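Local coordinates for protein Cif-like 1 (Burkholderia cenocepacia, PDB 7JQY) that belongs to the Cif-like epoxide hydrolases of the alpha/beta hydrolase fold and probably opens epoxide rings by adding water, at residues Ala277-Thr282 against Asp288-Phe293; His55-Thr60 against Arg188-Asp193. The protein carries 1 engineered substitution. All blocks are in the same frame, centred on the assembly; numbering follows the deposited sequence.

Contact 1 of 2, residues Ala277-Thr282 against Asp288-Phe293; sequences AVAPNT and DENPAF
A strand-to-helix packing contact, with Phe293 lying against Ala277 and Ala279, joins the end of edge strand 274-279 to the start of helix 291-303. Ala279 sets its CB over one face of the Phe293 ring in a CH-pi contact, 3.7 Å from CB to the ring centroid and 16° off the normal. Ala277 comes to the same ring at its edge, CB to CZ 3.8 Å, while Pro280 CD approaches obliquely beside CD2. The Phe293 side chain reaches the strand because its CG stands anti to the backbone N (chi1 169°), and Leu253 of the neighbouring strand 250-255 also touches it.

Farther along, the contact turns polar. Asn290 sits between helices 286-289 and 291-303, where it is the N-cap of the second: its OD1 accepts from Phe293 N at 3.2 Å. The other end of the same amide faces the loop, with ND2 giving a nearly in-plane bond to Thr282 OG1 (3.2 Å, N-H...O 158°). Thr282 OG1 in turn donates to Pro280 O at 2.8 Å, so a chain of three bonds runs from the first turn of the helix into the turn after the strand. In alpha/beta hydrolases this last strand and the helix behind it flank the loop that usually carries the catalytic histidine, and the two segments here are separated by just five residues.

Glu289 adds a buried carboxylate at the Thr282 end; its CB lies 4.0 Å from Thr282 CG2. OE1 collects the backbone N-H groups of Gly283, His200 and Val201, and OE2 that of Trp285, an environment that would probably stabilise a negative charge. The carboxylate of Asp256 accepts from the backbone N of Asn281 and Thr282, through OD2 and OD1 respectively.

Contact 2 of 2, residues His55-Thr60 against Arg188-Asp193; sequences HGWPQT and RAYILD
Trp57 and Pro58, in the loop that follows strand 50-54, meet Tyr190 and Ile191 on helix 187-198. The loop begins with His55, whose ND1 donates to Gly56 O at 2.9 Å with the acceptor close to the ring plane. That carbonyl also takes Gln59 N, at 2.8 Å, so Gly56 O is held by two donors. Next, Trp57 swings its indole out with CG anti to the backbone N (chi1 -165°), bringing CH2 to 3.7 Å from Tyr190 CE2. The two rings touch edge to edge. Trp57 N bonds to OG of the engineered Ser123. Pro58 follows a cis peptide bond, which folds its ring back until CB stands 3.4 Å above the indole plane of Trp57; its CG lies 3.9 Å from Ile191 CG2, the two side chains running past each other in opposite directions. Gln59 bridges back to the start of the turn, its OE1 accepting from Gly56 N in the carbonyl plane, on a lone pair, and also from Arg122.

His-Gly-Trp-Pro matches the HGXP motif of epoxide hydrolases, which in relatives helps to shape the oxyanion hole and probably does so here. Tyr190 finds its polar partner in His173, and Leu182 of the second subunit packs on it. Between loop and helix the contact is apolar and depends on close fit, while polar bonds within the loop fix its shape.

In the fold
Centres of contact 1 and contact 2 lie about 19 Å apart, yet the two approach at one point, where Asp288 OD2 packs 3.8 Å from Gln59 NE2. Tyr195, on the same helix as the second half of contact 2, ties these ends together, its OH bonding to both residues. Trp285, between the segments of contact 1, touches Pro58 and Gln59. Contact 2 borders the probable nucleophile elbow, where the engineered Ser123 stands in place of the native aspartate, and joins a core loop to helix 187-198. Contact 1 lies at an outermost strand of the sheet in this chain, its centre about 16 Å from that of the chain, and its segments flank the loop that in relatives carries the catalytic histidine.

Contact 1 of 2, residues Ala277-Thr282 against Asp288-Phe293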
loop_
_atom_site.group_PDB
_atom_site.type_symbol
_atom_site.label_atom_id
_atom_site.label_comp_id
_atom_site.label_asym_id
_atom_site.label_seq_id
_atom_site.Cartn_x
_atom_site.Cartn_y
_atom_site.Cartn_z
ATOM N N ALA B 277 0.394 -48.631 -2.225
ATOM C CA ALA B 277 -0.994 -48.519 -2.625
ATOM C C ALA B 277 -1.199 -47.131 -3.202
ATOM O O ALA B 277 -0.431 -46.203 -2.928
ATOM C CB ALA B 277 -1.944 -48.765 -1.453
ATOM N N VAL B 278 -2.260 -46.989 -3.987
ATOM C CA VAL B 278 -2.613 -45.716 -4.599
ATOM C C VAL B 278 -3.985 -45.324 -4.086
ATOM O O VAL B 278 -4.932 -46.115 -4.176
ATOM C CB VAL B 278 -2.612 -45.793 -6.136
ATOM C CG1 VAL B 278 -3.327 -44.586 -6.710
ATOM C CG2 VAL B 278 -1.192 -45.894 -6.676
ATOM N N ALA B 279 -4.091 -44.109 -3.551
ATOM C CA ALA B 279 -5.348 -43.650 -2.977
ATOM C C ALA B 279 -6.315 -43.276 -4.093
ATOM O O ALA B 279 -5.963 -42.471 -4.965
ATOM C CB ALA B 279 -5.118 -42.447 -2.058
ATOM N N PRO B 280 -7.540 -43.803 -4.085
ATOM C CA PRO B 280 -8.482 -43.485 -5.163
ATOM C C PRO B 280 -9.038 -42.078 -5.009
ATOM O O PRO B 280 -9.224 -41.584 -3.893
ATOM C CB PRO B 280 -9.589 -44.538 -5.007
ATOM C CG PRO B 280 -9.360 -45.216 -3.690
ATOM C CD PRO B 280 -8.159 -44.613 -3.022
ATOM N N ASN B 281 -9.251 -41.428 -6.156
ATOM C CA ASN B 281 -9.828 -40.083 -6.254
ATOM C C ASN B 281 -9.178 -39.105 -5.273
ATOM O O ASN B 281 -9.854 -38.333 -4.592
ATOM C CB ASN B 281 -11.340 -40.136 -6.045
ATOM C CG ASN B 281 -12.067 -40.813 -7.202
ATOM O OD1 ASN B 281 -12.798 -41.780 -7.003
ATOM N ND2 ASN B 281 -11.869 -40.303 -8.414
ATOM N N THR B 282 -7.844 -39.087 -5.266
ATOM C CA THR B 282 -7.068 -38.309 -4.305
ATOM C C THR B 282 -5.973 -37.551 -5.034
ATOM O O THR B 282 -5.354 -38.078 -5.963
ATOM C CB THR B 282 -6.438 -39.211 -3.238
ATOM O OG1 THR B 282 -7.468 -39.918 -2.536
ATOM C CG2 THR B 282 -5.618 -38.394 -2.241
ATOM N N ASP B 288 -4.359 -34.174 3.887
ATOM C CA ASP B 288 -5.512 -33.277 3.820
ATOM C C ASP B 288 -6.693 -33.920 3.109
ATOM O O ASP B 288 -7.845 -33.739 3.524
ATOM C CB ASP B 288 -5.144 -31.974 3.106
ATOM C CG ASP B 288 -4.164 -31.132 3.892
ATOM O OD1 ASP B 288 -4.575 -30.528 4.914
ATOM O OD2 ASP B 288 -2.985 -31.076 3.486
ATOM N N GLU B 289 -6.435 -34.648 2.022
ATOM C CA GLU B 289 -7.507 -35.067 1.128
ATOM C C GLU B 289 -8.154 -36.377 1.551
ATOM O O GLU B 289 -9.382 -36.483 1.557
ATOM C CB GLU B 289 -6.977 -35.191 -0.296
ATOM C CG GLU B 289 -6.571 -33.883 -0.918
ATOM C CD GLU B 289 -6.144 -34.058 -2.356
ATOM O OE1 GLU B 289 -6.964 -34.559 -3.172
ATOM O OE2 GLU B 289 -4.985 -33.702 -2.658
ATOM N N ASN B 290 -7.350 -37.379 1.898
ATOM C CA ASN B 290 -7.854 -38.715 2.221
ATOM C C ASN B 290 -7.109 -39.264 3.428
ATOM O O ASN B 290 -6.350 -40.237 3.324
ATOM C CB ASN B 290 -7.712 -39.647 1.014
ATOM C CG ASN B 290 -8.678 -40.809 1.055
ATOM O OD1 ASN B 290 -9.303 -41.084 2.081
ATOM N ND2 ASN B 290 -8.798 -41.507 -0.061
ATOM N N PRO B 291 -7.315 -38.666 4.609
ATOM C CA PRO B 291 -6.688 -39.216 5.821
ATOM C C PRO B 291 -7.279 -40.552 6.241
ATOM O O PRO B 291 -6.634 -41.288 6.997
ATOM C CB PRO B 291 -6.920 -38.123 6.872
ATOM C CG PRO B 291 -8.119 -37.381 6.391
ATOM C CD PRO B 291 -8.050 -37.417 4.891
ATOM N N ALA B 292 -8.515 -40.853 5.839
ATOM C CA ALA B 292 -9.096 -42.153 6.147
ATOM C C ALA B 292 -8.311 -43.270 5.468
ATOM O O ALA B 292 -7.996 -44.293 6.089
ATOM C CB ALA B 292 -10.565 -42.181 5.727
ATOM N N PHE B 293 -8.002 -43.099 4.179
ATOM C CA PHE B 293 -7.160 -44.064 3.476
ATOM C C PHE B 293 -5.775 -44.142 4.103
ATOM O O PHE B 293 -5.228 -45.234 4.303
ATOM C CB PHE B 293 -7.046 -43.664 2.007
ATOM C CG PHE B 293 -6.008 -44.437 1.243
ATOM C CD1 PHE B 293 -4.689 -44.008 1.196
ATOM C CD2 PHE B 293 -6.363 -45.582 0.538
ATOM C CE1 PHE B 293 -3.735 -44.723 0.487
ATOM C CE2 PHE B 293 -5.416 -46.297 -0.177
ATOM C CZ PHE B 293 -4.106 -45.870 -0.207
#

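Contact 2 of 2, residues His55-Thr60 against Arg188-Asp193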
loop_
_atom_site.group_PDB
_atom_site.type_symbol
_atom_site.label_atom_id
_atom_site.label_comp_id
_atom_site.label_asym_id
_atom_site.label_seq_id
_atom_site.Cartn_x
_atom_site.Cartn_y
_atom_site.Cartn_z
ATOM N N HIS B 55 6.023 -33.089 7.842
ATOM C CA HIS B 55 5.305 -32.359 6.810
ATOM C C HIS B 55 6.264 -31.917 5.698
ATOM O O HIS B 55 7.472 -32.166 5.734
ATOM C CB HIS B 55 4.639 -31.129 7.422
ATOM C CG HIS B 55 5.632 -30.122 7.896
ATOM N ND1 HIS B 55 6.270 -29.252 7.040
ATOM C CD2 HIS B 55 6.150 -29.889 9.125
ATOM C CE1 HIS B 55 7.119 -28.508 7.723
ATOM N NE2 HIS B 55 7.067 -28.876 8.992
ATOM N N GLY B 56 5.722 -31.208 4.711
ATOM C CA GLY B 56 6.500 -30.661 3.623
ATOM C C GLY B 56 6.215 -29.183 3.406
ATOM O O GLY B 56 5.855 -28.449 4.337
ATOM N N TRP B 57 6.421 -28.743 2.156
ATOM C CA TRP B 57 6.151 -27.383 1.700
ATOM C C TRP B 57 4.872 -27.352 0.874
ATOM O O TRP B 57 4.677 -28.213 0.005
ATOM C CB TRP B 57 7.307 -26.840 0.853
ATOM C CG TRP B 57 7.243 -25.350 0.664
ATOM C CD1 TRP B 57 7.911 -24.395 1.394
ATOM C CD2 TRP B 57 6.450 -24.636 -0.293
ATOM N NE1 TRP B 57 7.581 -23.139 0.943
ATOM C CE2 TRP B 57 6.684 -23.258 -0.087
ATOM C CE3 TRP B 57 5.556 -25.025 -1.302
ATOM C CZ2 TRP B 57 6.061 -22.272 -0.854
ATOM C CZ3 TRP B 57 4.939 -24.047 -2.059
ATOM C CH2 TRP B 57 5.195 -22.684 -1.830
ATOM N N PRO B 58 3.968 -26.382 1.111
ATOM C CA PRO B 58 4.027 -25.347 2.147
ATOM C C PRO B 58 3.193 -25.742 3.354
ATOM O O PRO B 58 2.049 -25.311 3.465
ATOM C CB PRO B 58 3.413 -24.136 1.452
ATOM C CG PRO B 58 2.387 -24.756 0.461
ATOM C CD PRO B 58 2.749 -26.238 0.298
ATOM N N GLN B 59 3.745 -26.550 4.249
ATOM C CA GLN B 59 2.959 -27.157 5.308
ATOM C C GLN B 59 3.629 -26.939 6.659
ATOM O O GLN B 59 4.724 -26.384 6.762
ATOM C CB GLN B 59 2.756 -28.654 5.040
ATOM C CG GLN B 59 2.273 -28.939 3.603
ATOM C CD GLN B 59 1.950 -30.392 3.389
ATOM O OE1 GLN B 59 2.790 -31.274 3.616
ATOM N NE2 GLN B 59 0.723 -30.661 2.972
ATOM N N THR B 60 2.914 -27.352 7.701
ATOM C CA THR B 60 3.404 -27.442 9.064
ATOM C C THR B 60 2.920 -28.773 9.610
ATOM O O THR B 60 2.296 -29.560 8.889
ATOM C CB THR B 60 2.883 -26.292 9.937
ATOM O OG1 THR B 60 1.460 -26.396 10.014
ATOM C CG2 THR B 60 3.288 -24.929 9.388
ATOM N N ARG B 188 -0.913 -15.841 1.155
ATOM C CA ARG B 188 -2.214 -16.505 1.093
ATOM C C ARG B 188 -2.635 -16.787 -0.349
ATOM O O ARG B 188 -3.030 -17.910 -0.688
ATOM C CB ARG B 188 -3.260 -15.642 1.794
ATOM C CG ARG B 188 -4.300 -16.427 2.551
ATOM C CD ARG B 188 -5.139 -15.508 3.420
ATOM N NE ARG B 188 -4.908 -15.720 4.848
ATOM C CZ ARG B 188 -5.831 -15.497 5.781
ATOM N NH1 ARG B 188 -7.033 -15.059 5.430
ATOM N NH2 ARG B 188 -5.561 -15.714 7.066
ATOM N N ALA B 189 -2.558 -15.778 -1.215
ATOM C CA ALA B 189 -2.953 -15.972 -2.607
ATOM C C ALA B 189 -2.021 -16.953 -3.316
ATOM O O ALA B 189 -2.465 -17.747 -4.156
ATOM C CB ALA B 189 -2.991 -14.629 -3.332
ATOM N N TYR B 190 -0.725 -16.890 -3.017
ATOM C CA TYR B 190 0.221 -17.792 -3.659
ATOM C C TYR B 190 0.015 -19.229 -3.199
ATOM O O TYR B 190 -0.020 -20.149 -4.021
ATOM C CB TYR B 190 1.653 -17.333 -3.377
ATOM C CG TYR B 190 2.729 -18.164 -4.061
ATOM C CD1 TYR B 190 2.956 -18.061 -5.438
ATOM C CD2 TYR B 190 3.536 -19.029 -3.328
ATOM C CE1 TYR B 190 3.946 -18.794 -6.054
ATOM C CE2 TYR B 190 4.535 -19.779 -3.940
ATOM C CZ TYR B 190 4.735 -19.657 -5.304
ATOM O OH TYR B 190 5.723 -20.400 -5.919
ATOM N N ILE B 191 -0.155 -19.437 -1.892
ATOM C CA ILE B 191 -0.192 -20.789 -1.344
ATOM C C ILE B 191 -1.556 -21.442 -1.555
ATOM O O ILE B 191 -1.642 -22.654 -1.779
ATOM C CB ILE B 191 0.218 -20.751 0.138
ATOM C CG1 ILE B 191 1.737 -20.669 0.242
ATOM C CG2 ILE B 191 -0.303 -21.953 0.902
ATOM C CD1 ILE B 191 2.234 -19.977 1.537
ATOM N N LEU B 192 -2.645 -20.672 -1.459
ATOM C CA LEU B 192 -3.960 -21.244 -1.743
ATOM C C LEU B 192 -4.040 -21.727 -3.185
ATOM O O LEU B 192 -4.613 -22.787 -3.466
ATOM C CB LEU B 192 -5.063 -20.219 -1.469
ATOM C CG LEU B 192 -5.878 -20.343 -0.182
ATOM C CD1 LEU B 192 -5.013 -20.041 1.047
ATOM C CD2 LEU B 192 -7.048 -19.392 -0.243
ATOM N N ASP B 193 -3.487 -20.949 -4.117
ATOM C CA ASP B 193 -3.499 -21.368 -5.511
ATOM C C ASP B 193 -2.617 -22.588 -5.713
ATOM O O ASP B 193 -3.028 -23.568 -6.348
ATOM C CB ASP B 193 -3.040 -20.231 -6.416
ATOM C CG ASP B 193 -3.313 -20.526 -7.881
ATOM O OD1 ASP B 193 -4.460 -20.293 -8.324
ATOM O OD2 ASP B 193 -2.391 -21.010 -8.571
#